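Local coordinates for uncharacterized protein MJ0754 (PDB 3Q4N) that is of unknown function but has a ferritin-like four-helix bundle and binds metal, probably at a dinuclear centre, at residues Ser6-Lys18 with Ala60-Asp72. Residues are numbered along the deposited sequence; the frame is centred on the assembly and turned at random.
Sequences SSLPKQPISEEEK and AVKYLLEKYNIPD
Tyr68 and Lys67, near the C-terminal end of helix 45-68, meet the extended N-terminal segment that runs from Ser6 to Ile13 across the end of the bundle, and illustrate how a segment without secondary structure can be met largely at backbone atoms, mostly by weak bonds, and by apolar side chains. The Tyr68 ring meets two side chains of the segment: CG of Lys10 sits over one face, 4.1 Å above the plane and displaced toward the rim, while Ile13 brings CD1 obliquely to within 3.8 Å of ring atom CD1. With CG of Lys10 anti to its own backbone N (chi1 -165°), the aliphatic chain runs past the phenol in the opposite sense, and its CD reaches 3.4 Å from Lys67 O. At the far end of the ring, Gln11 N gives a weak hydrogen bond of 3.3 Å to Tyr68 OH, whose stronger partner is Asp131 of helix 130-155.

Lys67 bends at chi2 and chi4, and the bends carry NZ between two carbonyls of residues 6-13. Pro9 O takes a bond of 3.2 Å from Lys67 NZ, which stands well above the carbonyl plane; the bond to Ser7 O is weak. Leu8 lays CG against Lys67 CE, so apolar contact accompanies the polar one along the same side chain. Leu8 CD1 lies against Tyr63 OH, to which Ser7 N also donates weakly. Beyond the Schellman turn at Asn69, Ile70 CD1 touches Lys18 CG at 3.8 Å, just past Ser14, the N-cap of helix 15-42, whose OG accepts from Glu17 N.

Carbonyls around a cis-prolyl bend, together with a long, weak ion pair to Asp131, would probably stabilise the lysine's positive charge, while Tyr68 OH, bonded to Asp131 and weakly to Gln11 N, ties the segment and helix 45-68 to helix 130-155.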
loop_
_atom_site.group_PDB
_atom_site.type_symbol
_atom_site.label_atom_id
_atom_site.label_comp_id
_atom_site.label_asym_id
_atom_site.label_seq_id
_atom_site.Cartn_x
_atom_site.Cartn_y
_atom_site.Cartn_z
ATOM N N SER B 6 28.819 -9.620 -0.301
ATOM C CA SER B 6 29.006 -10.485 0.900
ATOM C C SER B 6 29.187 -9.695 2.232
ATOM O O SER B 6 30.273 -9.176 2.558
ATOM C CB SER B 6 30.132 -11.506 0.665
ATOM O OG SER B 6 31.362 -11.019 1.152
ATOM N N SER B 7 28.089 -9.615 2.985
ATOM C CA SER B 7 28.035 -8.922 4.267
ATOM C C SER B 7 27.572 -9.904 5.347
ATOM O O SER B 7 26.501 -10.526 5.226
ATOM C CB SER B 7 27.092 -7.717 4.189
ATOM O OG SER B 7 25.734 -8.102 4.349
ATOM N N LEU B 8 28.408 -10.033 6.387
ATOM C CA LEU B 8 28.290 -11.039 7.468
ATOM C C LEU B 8 28.719 -10.354 8.801
ATOM O O LEU B 8 29.343 -9.282 8.746
ATOM C CB LEU B 8 29.117 -12.309 7.115
ATOM C CG LEU B 8 28.540 -13.271 6.034
ATOM C CD1 LEU B 8 28.953 -12.920 4.591
ATOM C CD2 LEU B 8 28.825 -14.767 6.329
ATOM N N PRO B 9 28.391 -10.935 9.995
ATOM C CA PRO B 9 27.859 -12.247 10.402
ATOM C C PRO B 9 26.309 -12.294 10.487
ATOM O O PRO B 9 25.624 -11.583 9.726
ATOM C CB PRO B 9 28.470 -12.423 11.796
ATOM C CG PRO B 9 28.448 -11.002 12.363
ATOM C CD PRO B 9 28.436 -10.036 11.171
ATOM N N LYS B 10 25.770 -13.105 11.407
ATOM C CA LYS B 10 24.325 -13.389 11.447
ATOM C C LYS B 10 23.626 -12.705 12.606
ATOM O O LYS B 10 23.999 -12.902 13.759
ATOM C CB LYS B 10 24.062 -14.895 11.486
ATOM C CG LYS B 10 22.632 -15.286 11.166
ATOM C CD LYS B 10 22.591 -16.647 10.522
ATOM C CE LYS B 10 23.383 -17.636 11.347
ATOM N NZ LYS B 10 23.913 -18.738 10.506
ATOM N N GLN B 11 22.580 -11.944 12.275
ATOM C CA GLN B 11 21.904 -11.038 13.215
ATOM C C GLN B 11 20.498 -11.472 13.696
ATOM O O GLN B 11 19.996 -12.533 13.297
ATOM C CB GLN B 11 21.867 -9.622 12.624
ATOM C CG GLN B 11 23.209 -8.910 12.681
ATOM C CD GLN B 11 23.215 -7.605 11.914
ATOM O OE1 GLN B 11 22.634 -6.594 12.352
ATOM N NE2 GLN B 11 23.894 -7.609 10.763
ATOM N N PRO B 12 19.887 -10.664 14.596
ATOM C CA PRO B 12 18.509 -10.861 15.128
ATOM C C PRO B 12 17.298 -10.734 14.126
ATOM O O PRO B 12 16.876 -9.611 13.773
ATOM C CB PRO B 12 18.417 -9.800 16.252
ATOM C CG PRO B 12 19.574 -8.813 15.991
ATOM C CD PRO B 12 20.643 -9.663 15.389
ATOM N N ILE B 13 16.736 -11.874 13.703
ATOM C CA ILE B 13 15.560 -11.902 12.797
ATOM C C ILE B 13 14.235 -12.158 13.543
ATOM O O ILE B 13 14.168 -13.021 14.415
ATOM C CB ILE B 13 15.732 -12.932 11.624
ATOM C CG1 ILE B 13 14.930 -12.507 10.402
ATOM C CG2 ILE B 13 15.332 -14.351 12.029
ATOM C CD1 ILE B 13 15.719 -11.680 9.427
ATOM N N SER B 14 13.192 -11.413 13.183
ATOM C CA SER B 14 11.869 -11.554 13.788
ATOM C C SER B 14 10.828 -12.093 12.809
ATOM O O SER B 14 11.115 -12.322 11.634
ATOM C CB SER B 14 11.390 -10.209 14.311
ATOM O OG SER B 14 10.723 -9.486 13.293
ATOM N N GLU B 15 9.610 -12.258 13.312
ATOM C CA GLU B 15 8.520 -12.850 12.542
ATOM C C GLU B 15 8.042 -12.032 11.369
ATOM O O GLU B 15 8.035 -12.553 10.258
ATOM C CB GLU B 15 7.360 -13.256 13.448
ATOM C CG GLU B 15 7.373 -14.725 13.780
ATOM C CD GLU B 15 8.726 -15.385 13.476
ATOM O OE1 GLU B 15 9.764 -14.989 14.069
ATOM O OE2 GLU B 15 8.749 -16.305 12.631
ATOM N N GLU B 16 7.642 -10.775 11.591
ATOM C CA GLU B 16 7.323 -9.910 10.450
ATOM C C GLU B 16 8.561 -9.594 9.595
ATOM O O GLU B 16 8.446 -9.549 8.380
ATOM C CB GLU B 16 6.413 -8.686 10.753
ATOM C CG GLU B 16 6.885 -7.699 11.808
ATOM C CD GLU B 16 6.682 -8.223 13.254
ATOM O OE1 GLU B 16 7.157 -9.352 13.576
ATOM O OE2 GLU B 16 6.051 -7.496 14.073
ATOM N N GLU B 17 9.742 -9.447 10.204
ATOM C CA GLU B 17 11.000 -9.428 9.428
ATOM C C GLU B 17 11.071 -10.629 8.465
ATOM O O GLU B 17 11.374 -10.455 7.279
ATOM C CB GLU B 17 12.242 -9.433 10.337
ATOM C CG GLU B 17 12.694 -8.070 10.919
ATOM C CD GLU B 17 13.907 -8.185 11.883
ATOM O OE1 GLU B 17 13.984 -9.155 12.671
ATOM O OE2 GLU B 17 14.789 -7.293 11.873
ATOM N N LYS B 18 10.799 -11.832 8.988
ATOM C CA LYS B 18 10.674 -13.062 8.185
ATOM C C LYS B 18 9.640 -12.859 7.101
ATOM O O LYS B 18 9.934 -13.021 5.912
ATOM C CB LYS B 18 10.233 -14.273 9.032
ATOM C CG LYS B 18 11.347 -15.029 9.750
ATOM C CD LYS B 18 10.911 -16.453 10.172
ATOM C CE LYS B 18 11.560 -16.932 11.501
ATOM N NZ LYS B 18 13.072 -16.935 11.554
ATOM N N ALA B 60 19.200 -11.366 -5.083
ATOM C CA ALA B 60 19.662 -10.660 -3.892
ATOM C C ALA B 60 18.877 -11.040 -2.638
ATOM O O ALA B 60 19.428 -11.122 -1.547
ATOM C CB ALA B 60 19.596 -9.163 -4.119
ATOM N N VAL B 61 17.583 -11.263 -2.801
ATOM C CA VAL B 61 16.708 -11.539 -1.668
ATOM C C VAL B 61 16.872 -13.002 -1.307
ATOM O O VAL B 61 16.951 -13.355 -0.132
ATOM C CB VAL B 61 15.218 -11.180 -1.984
ATOM C CG1 VAL B 61 14.321 -11.434 -0.785
ATOM C CG2 VAL B 61 15.097 -9.736 -2.395
ATOM N N LYS B 62 16.940 -13.844 -2.335
ATOM C CA LYS B 62 17.266 -15.248 -2.172
ATOM C C LYS B 62 18.479 -15.391 -1.261
ATOM O O LYS B 62 18.434 -16.203 -0.338
ATOM C CB LYS B 62 17.509 -15.891 -3.532
ATOM C CG LYS B 62 18.044 -17.280 -3.465
ATOM C CD LYS B 62 17.199 -18.225 -4.267
ATOM C CE LYS B 62 16.972 -19.507 -3.464
ATOM N NZ LYS B 62 16.132 -20.513 -4.184
ATOM N N TYR B 63 19.521 -14.572 -1.489
ATOM C CA TYR B 63 20.734 -14.500 -0.622
ATOM C C TYR B 63 20.441 -14.447 0.890
ATOM O O TYR B 63 21.193 -15.023 1.686
ATOM C CB TYR B 63 21.657 -13.318 -1.026
ATOM C CG TYR B 63 22.936 -13.132 -0.182
ATOM C CD1 TYR B 63 22.883 -12.561 1.111
ATOM C CD2 TYR B 63 24.204 -13.509 -0.686
ATOM C CE1 TYR B 63 24.053 -12.394 1.898
ATOM C CE2 TYR B 63 25.393 -13.342 0.080
ATOM C CZ TYR B 63 25.314 -12.779 1.378
ATOM O OH TYR B 63 26.474 -12.596 2.153
ATOM N N LEU B 64 19.360 -13.761 1.263
ATOM C CA LEU B 64 18.981 -13.554 2.674
ATOM C C LEU B 64 18.112 -14.661 3.233
ATOM O O LEU B 64 18.112 -14.916 4.428
ATOM C CB LEU B 64 18.274 -12.215 2.857
ATOM C CG LEU B 64 19.165 -10.974 2.709
ATOM C CD1 LEU B 64 18.322 -9.735 2.503
ATOM C CD2 LEU B 64 20.089 -10.788 3.914
ATOM N N LEU B 65 17.367 -15.309 2.353
ATOM C CA LEU B 65 16.564 -16.431 2.753
ATOM C C LEU B 65 17.517 -17.560 3.043
ATOM O O LEU B 65 17.288 -18.352 3.950
ATOM C CB LEU B 65 15.580 -16.833 1.654
ATOM C CG LEU B 65 14.628 -15.820 0.994
ATOM C CD1 LEU B 65 13.315 -16.493 0.625
ATOM C CD2 LEU B 65 14.341 -14.630 1.887
ATOM N N GLU B 66 18.597 -17.620 2.273
ATOM C CA GLU B 66 19.626 -18.620 2.469
ATOM C C GLU B 66 20.374 -18.324 3.754
ATOM O O GLU B 66 20.519 -19.192 4.614
ATOM C CB GLU B 66 20.618 -18.591 1.313
ATOM C CG GLU B 66 20.076 -19.097 0.001
ATOM C CD GLU B 66 21.113 -19.018 -1.108
ATOM O OE1 GLU B 66 21.776 -17.949 -1.244
ATOM O OE2 GLU B 66 21.254 -20.023 -1.849
ATOM N N LYS B 67 20.839 -17.085 3.876
ATOM C CA LYS B 67 21.672 -16.672 4.994
ATOM C C LYS B 67 20.966 -16.877 6.324
ATOM O O LYS B 67 21.621 -17.145 7.313
ATOM C CB LYS B 67 22.056 -15.197 4.844
ATOM C CG LYS B 67 23.512 -14.875 5.123
ATOM C CD LYS B 67 23.879 -14.998 6.594
ATOM C CE LYS B 67 25.055 -14.116 6.930
ATOM N NZ LYS B 67 24.605 -12.690 6.929
ATOM N N TYR B 68 19.642 -16.746 6.353
ATOM C CA TYR B 68 18.901 -16.785 7.608
ATOM C C TYR B 68 18.036 -18.007 7.682
ATOM O O TYR B 68 17.307 -18.198 8.655
ATOM C CB TYR B 68 18.054 -15.526 7.791
ATOM C CG TYR B 68 18.873 -14.341 8.215
ATOM C CD1 TYR B 68 18.824 -13.868 9.519
ATOM C CD2 TYR B 68 19.715 -13.703 7.321
ATOM C CE1 TYR B 68 19.598 -12.759 9.926
ATOM C CE2 TYR B 68 20.494 -12.606 7.711
ATOM C CZ TYR B 68 20.434 -12.132 9.013
ATOM O OH TYR B 68 21.209 -11.041 9.391
ATOM N N ASN B 69 18.125 -18.834 6.648
ATOM C CA ASN B 69 17.400 -20.100 6.598
ATOM C C ASN B 69 15.902 -19.914 6.816
ATOM O O ASN B 69 15.421 -19.937 7.944
ATOM C CB ASN B 69 17.977 -21.082 7.630
ATOM C CG ASN B 69 17.787 -22.547 7.234
ATOM O OD1 ASN B 69 16.864 -22.909 6.469
ATOM N ND2 ASN B 69 18.664 -23.406 7.765
ATOM N N ILE B 70 15.185 -19.701 5.722
ATOM C CA ILE B 70 13.741 -19.498 5.726
ATOM C C ILE B 70 13.195 -20.176 4.471
ATOM O O ILE B 70 13.667 -19.893 3.366
ATOM C CB ILE B 70 13.363 -17.983 5.710
ATOM C CG1 ILE B 70 13.858 -17.268 6.969
ATOM C CG2 ILE B 70 11.855 -17.792 5.584
ATOM C CD1 ILE B 70 13.800 -15.741 6.897
ATOM N N PRO B 71 12.204 -21.073 4.629
ATOM C CA PRO B 71 11.704 -21.806 3.462
ATOM C C PRO B 71 11.240 -20.836 2.380
ATOM O O PRO B 71 10.263 -20.087 2.586
ATOM C CB PRO B 71 10.514 -22.604 4.020
ATOM C CG PRO B 71 10.080 -21.825 5.253
ATOM C CD PRO B 71 11.377 -21.310 5.828
ATOM N N ASP B 72 11.969 -20.846 1.260
ATOM C CA ASP B 72 11.707 -20.025 0.064
ATOM C C ASP B 72 10.293 -20.237 -0.534
ATOM O O ASP B 72 9.851 -21.383 -0.683
ATOM C CB ASP B 72 12.780 -20.356 -0.976
ATOM C CG ASP B 72 12.645 -19.560 -2.251
ATOM O OD1 ASP B 72 11.514 -19.327 -2.702
ATOM O OD2 ASP B 72 13.687 -19.181 -2.821
#